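Local coordinates for hypothetical protein (Mus musculus, PDB 1VKB), which is an AIG2-like protein with a gamma-glutamyl cyclotransferase-like fold and probably acts as a gamma-glutamylamine cyclotransferase, at residues A[53-58]-A[64-69]; A[94-99]-A[125-130]. All blocks are in the same frame, centred on the assembly; numbering follows the deposited sequence. Where two conformers were deposited one is given.

Contact 1 of 2, residues A[53-58]-A[64-69]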
# COMPACT_ATOMS: atom_id res chain seq x y z
N PRO A 53 -8.56 -0.85 8.65
CA PRO A 53 -7.44 -1.04 9.56
C PRO A 53 -6.12 -1.18 8.84
O PRO A 53 -6.01 -1.96 7.89
CB PRO A 53 -7.79 -2.36 10.31
CG PRO A 53 -9.22 -2.59 10.01
CD PRO A 53 -9.42 -2.05 8.61
N LEU A 54 -5.10 -0.46 9.31
CA LEU A 54 -3.73 -0.61 8.83
C LEU A 54 -2.90 -1.06 9.98
O LEU A 54 -2.79 -0.32 10.98
CB LEU A 54 -3.20 0.72 8.28
CG LEU A 54 -1.74 0.84 7.92
CD1 LEU A 54 -1.39 -0.26 6.87
CD2 LEU A 54 -1.33 2.25 7.48
N VAL A 55 -2.34 -2.25 9.87
CA VAL A 55 -1.60 -2.85 10.96
C VAL A 55 -0.18 -3.19 10.50
O VAL A 55 0.05 -3.49 9.34
CB VAL A 55 -2.29 -4.13 11.53
CG1 VAL A 55 -3.66 -3.83 12.13
CG2 VAL A 55 -2.44 -5.23 10.48
N ILE A 56 0.74 -3.17 11.45
CA ILE A 56 2.11 -3.58 11.23
C ILE A 56 2.26 -4.90 11.94
O ILE A 56 2.17 -4.99 13.19
CB ILE A 56 3.08 -2.53 11.78
CG1 ILE A 56 2.92 -1.19 11.04
CG2 ILE A 56 4.49 -3.01 11.60
CD1 ILE A 56 3.68 -0.05 11.69
N ALA A 57 2.44 -5.96 11.17
CA ALA A 57 2.20 -7.28 11.70
C ALA A 57 3.09 -8.36 11.11
O ALA A 57 3.58 -8.25 9.98
CB ALA A 57 0.73 -7.65 11.52
N GLY A 58 3.24 -9.43 11.86
CA GLY A 58 4.04 -10.56 11.42
C GLY A 58 5.51 -10.36 11.72
O GLY A 58 5.95 -9.31 12.17
N TRP A 64 -0.05 -3.93 6.58
CA TRP A 64 -1.18 -4.58 5.91
C TRP A 64 -2.42 -3.76 6.06
O TRP A 64 -2.85 -3.48 7.19
CB TRP A 64 -1.46 -5.95 6.53
CG TRP A 64 -0.25 -6.85 6.77
CD1 TRP A 64 0.57 -6.84 7.84
CD2 TRP A 64 0.17 -7.97 5.95
NE1 TRP A 64 1.50 -7.86 7.74
CE2 TRP A 64 1.28 -8.56 6.58
CE3 TRP A 64 -0.26 -8.50 4.74
CZ2 TRP A 64 1.96 -9.65 6.03
CZ3 TRP A 64 0.42 -9.59 4.20
CH2 TRP A 64 1.50 -10.15 4.86
N LEU A 65 -3.04 -3.42 4.93
CA LEU A 65 -4.34 -2.77 4.93
C LEU A 65 -5.41 -3.88 4.88
O LEU A 65 -5.58 -4.57 3.84
CB LEU A 65 -4.46 -1.80 3.75
CG LEU A 65 -5.61 -0.81 3.83
CD1 LEU A 65 -5.39 0.15 5.01
CD2 LEU A 65 -5.69 -0.01 2.54
N LEU A 66 -6.06 -4.09 6.03
CA LEU A 66 -6.98 -5.20 6.18
C LEU A 66 -8.28 -4.84 5.49
O LEU A 66 -8.79 -3.74 5.66
CB LEU A 66 -7.21 -5.55 7.63
CG LEU A 66 -6.01 -5.70 8.53
CD1 LEU A 66 -6.45 -6.14 9.92
CD2 LEU A 66 -5.03 -6.66 7.89
N TYR A 67 -8.85 -5.79 4.75
CA TYR A 67 -10.06 -5.51 3.99
C TYR A 67 -11.29 -5.65 4.91
O TYR A 67 -12.01 -6.64 4.87
CB TYR A 67 -10.17 -6.37 2.73
CG TYR A 67 -11.26 -5.79 1.86
CD1 TYR A 67 -11.04 -4.61 1.15
CD2 TYR A 67 -12.54 -6.31 1.89
CE1 TYR A 67 -12.06 -4.02 0.43
CE2 TYR A 67 -13.58 -5.72 1.17
CZ TYR A 67 -13.33 -4.57 0.45
OH TYR A 67 -14.36 -3.99 -0.29
N LEU A 68 -11.47 -4.62 5.73
CA LEU A 68 -12.57 -4.48 6.64
C LEU A 68 -13.10 -3.05 6.54
O LEU A 68 -12.85 -2.20 7.43
CB LEU A 68 -12.10 -4.76 8.06
CG LEU A 68 -11.74 -6.24 8.31
CD1 LEU A 68 -10.85 -6.38 9.50
CD2 LEU A 68 -13.02 -7.05 8.49
N PRO A 69 -13.77 -2.75 5.43
CA PRO A 69 -14.22 -1.40 5.19
C PRO A 69 -15.09 -0.89 6.32
O PRO A 69 -15.95 -1.63 6.83
CB PRO A 69 -14.95 -1.48 3.84
CG PRO A 69 -15.10 -2.90 3.54
CD PRO A 69 -14.06 -3.65 4.31

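Contact 2 of 2, residues A[94-99]-A[125-130]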
# COMPACT_ATOMS: atom_id res chain seq x y z
N GLU A 94 3.99 -8.46 -4.20
CA GLU A 94 3.06 -8.62 -3.10
C GLU A 94 2.47 -10.02 -2.95
O GLU A 94 1.62 -10.23 -2.07
CB GLU A 94 1.94 -7.59 -3.23
CG GLU A 94 2.40 -6.15 -3.13
CD GLU A 94 2.89 -5.77 -1.70
OE1 GLU A 94 3.91 -6.30 -1.22
OE2 GLU A 94 2.20 -5.02 -1.06
N ASP A 95 2.95 -10.96 -3.74
CA ASP A 95 2.51 -12.36 -3.71
C ASP A 95 0.97 -12.50 -3.75
O ASP A 95 0.36 -13.24 -2.93
CB ASP A 95 3.10 -13.10 -2.55
CG ASP A 95 3.01 -14.58 -2.71
OD1 ASP A 95 2.71 -15.07 -3.84
OD2 ASP A 95 3.18 -15.34 -1.74
N CYS A 96 0.36 -11.80 -4.71
CA CYS A 96 -1.09 -11.87 -4.94
C CYS A 96 -1.41 -13.20 -5.60
O CYS A 96 -0.62 -13.69 -6.42
CB CYS A 96 -1.55 -10.75 -5.86
SG CYS A 96 -1.36 -9.16 -5.14
N PRO A 97 -2.55 -13.82 -5.31
CA PRO A 97 -3.60 -13.34 -4.43
C PRO A 97 -3.51 -13.94 -3.03
O PRO A 97 -4.46 -13.80 -2.24
CB PRO A 97 -4.84 -13.84 -5.15
CG PRO A 97 -4.42 -15.14 -5.70
CD PRO A 97 -2.94 -15.05 -6.02
N SER A 98 -2.42 -14.63 -2.69
CA SER A 98 -2.40 -15.27 -1.38
C SER A 98 -2.13 -14.31 -0.23
O SER A 98 -2.81 -14.38 0.75
CB SER A 98 -1.49 -16.50 -1.32
OG SER A 98 -0.17 -16.18 -1.63
N MET A 99 -1.14 -13.45 -0.37
CA MET A 99 -0.67 -12.61 0.73
C MET A 99 -1.48 -11.30 0.75
O MET A 99 -1.93 -10.85 1.83
CB MET A 99 0.84 -12.31 0.47
CG MET A 99 1.61 -11.30 1.35
SD MET A 99 3.35 -10.90 0.82
CE MET A 99 4.06 -10.19 2.31
N PHE A 125 -5.99 1.08 -7.70
CA PHE A 125 -5.71 -0.22 -7.17
C PHE A 125 -4.90 -0.06 -5.84
O PHE A 125 -3.94 0.72 -5.73
CB PHE A 125 -4.91 -1.08 -8.12
CG PHE A 125 -5.68 -1.54 -9.34
CD1 PHE A 125 -6.90 -2.19 -9.23
CD2 PHE A 125 -5.17 -1.30 -10.62
CE1 PHE A 125 -7.61 -2.56 -10.38
CE2 PHE A 125 -5.89 -1.71 -11.74
CZ PHE A 125 -7.09 -2.32 -11.61
N VAL A 126 -5.25 -0.91 -4.88
CA VAL A 126 -4.57 -0.93 -3.57
C VAL A 126 -4.37 -2.39 -3.20
O VAL A 126 -5.25 -3.21 -3.50
CB VAL A 126 -5.46 -0.26 -2.49
CG1 VAL A 126 -4.72 -0.21 -1.15
CG2 VAL A 126 -5.84 1.15 -2.90
N TYR A 127 -3.22 -2.71 -2.61
CA TYR A 127 -2.96 -4.07 -2.11
C TYR A 127 -3.58 -4.21 -0.70
O TYR A 127 -3.06 -3.64 0.25
CB TYR A 127 -1.45 -4.38 -2.15
CG TYR A 127 -1.00 -4.46 -3.59
CD1 TYR A 127 -1.33 -5.58 -4.38
CD2 TYR A 127 -0.32 -3.40 -4.20
CE1 TYR A 127 -0.97 -5.64 -5.71
CE2 TYR A 127 0.00 -3.44 -5.59
CZ TYR A 127 -0.30 -4.56 -6.31
OH TYR A 127 0.02 -4.63 -7.63
N THR A 128 -4.76 -4.84 -0.62
CA THR A 128 -5.45 -5.09 0.67
C THR A 128 -5.27 -6.55 1.03
O THR A 128 -4.76 -7.31 0.25
CB THR A 128 -6.93 -4.74 0.57
OG1 THR A 128 -7.55 -5.56 -0.43
CG2 THR A 128 -7.09 -3.34 0.09
N THR A 129 -5.68 -6.95 2.22
CA THR A 129 -5.68 -8.36 2.53
C THR A 129 -6.87 -8.82 3.35
O THR A 129 -7.28 -8.14 4.29
CB THR A 129 -4.38 -8.81 3.15
OG1 THR A 129 -4.47 -10.23 3.35
CG2 THR A 129 -4.16 -8.24 4.53
N ALA A 130 -7.42 -9.94 2.91
CA ALA A 130 -8.46 -10.71 3.60
C ALA A 130 -7.83 -11.98 4.21
O ALA A 130 -8.53 -12.80 4.82
CB ALA A 130 -9.53 -11.11 2.65

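Contact 1 of 2, residues A[53-58]-A[64-69]
V55 and W64 face each other as an antiparallel hydrogen-bonded pair: V55 N donates a hydrogen bond to W64 O (3.0 Å) and W64 N one to V55 O (2.8 Å). A third backbone bond, L66 N to P53 O (2.8 Å), continues the pairing. On the face that carries V55 and W64 the packing is close: V55 holds CG2 between its backbone N and carbonyl carbon, and from there the methyl meets W64 CB and, at 3.9 Å, L66 CD2, the V55 and L66 side chains crossing at about a right angle. The motif is a beta hairpin, strand 54-57 turning back into strand 62-66, in the mixed sheet of the gamma-glutamyl cyclotransferase-like fold. Past the backbone pairs it is the indole that bridges the strands. Its NE1 reaches A57 O at 3.1 Å in a nearly straight bond (171°); the oxygen lies in the ring plane, yet the N-H arrives from above the carbonyl plane. A57 CB touches CD1 of the same ring, whose stacking partner is Y100. The more open side lies at the other end: P53 is buried, but L68, beyond the last backbone bond between the segments, is partly exposed and sets CB against P53 CD at 3.9 Å.

Contact 2 of 2, residues A[94-99]-A[125-130]
Y127 meets E94 and C96 where the last turn of helix 84-93 gives way to loop. That helix closes in a Schellman motif, with D95 at positive phi as its C-prime residue, and the loop beyond it runs beside strand 121-129 of the mixed sheet. Past F125 and V126, Y127 is where segment 125-130 first engages the loop. E94 CG sits over one face of its ring, 3.9 Å from the centroid and 14° off the normal, a CH-pi contact. The E94 chain bends at chi2 (-69°), which carries the carboxylate back along the tyrosine toward CB, its plane almost perpendicular to the ring. C96 approaches differently: SG lies at the ring edge, 3.6 Å from Y127 CE1 and nearly as close to CD1, as a sulfur-aromatic contact. E94 and C96, two apart in the loop, thus take face and edge, while the phenol OH is hydrogen-bonded to D91. After T128, whose CB is directed away from the loop, the strand comes back to it with T129. The hydroxyl OG1 of T129 has the amide of T131 as one partner. It also donates to M99 O at 3.0 Å, the donor tilted 32° from the carbonyl plane.

In the fold
Contact 1 closes before contact 2 opens along the chain; their centres lie about 11 Å apart, and each has a segment in the same mixed sheet. Strands 62-66 and 121-129 run parallel as neighbours there, so the hairpin of contact 1 extends the sheet from the strand that contact 2 ties to the loop after helix 84-93. The join is direct: L65 O lies 2.9 Å from T129 N and Y67 N 2.9 Å from T129 O, probable hydrogen bonds. Two modes of assembly, strand pairing and loop-on-sheet packing, therefore converge at T129. A formic acid molecule beside E94, probably from the crystallisation liquor, may mark a pocket beside that residue in contact 2.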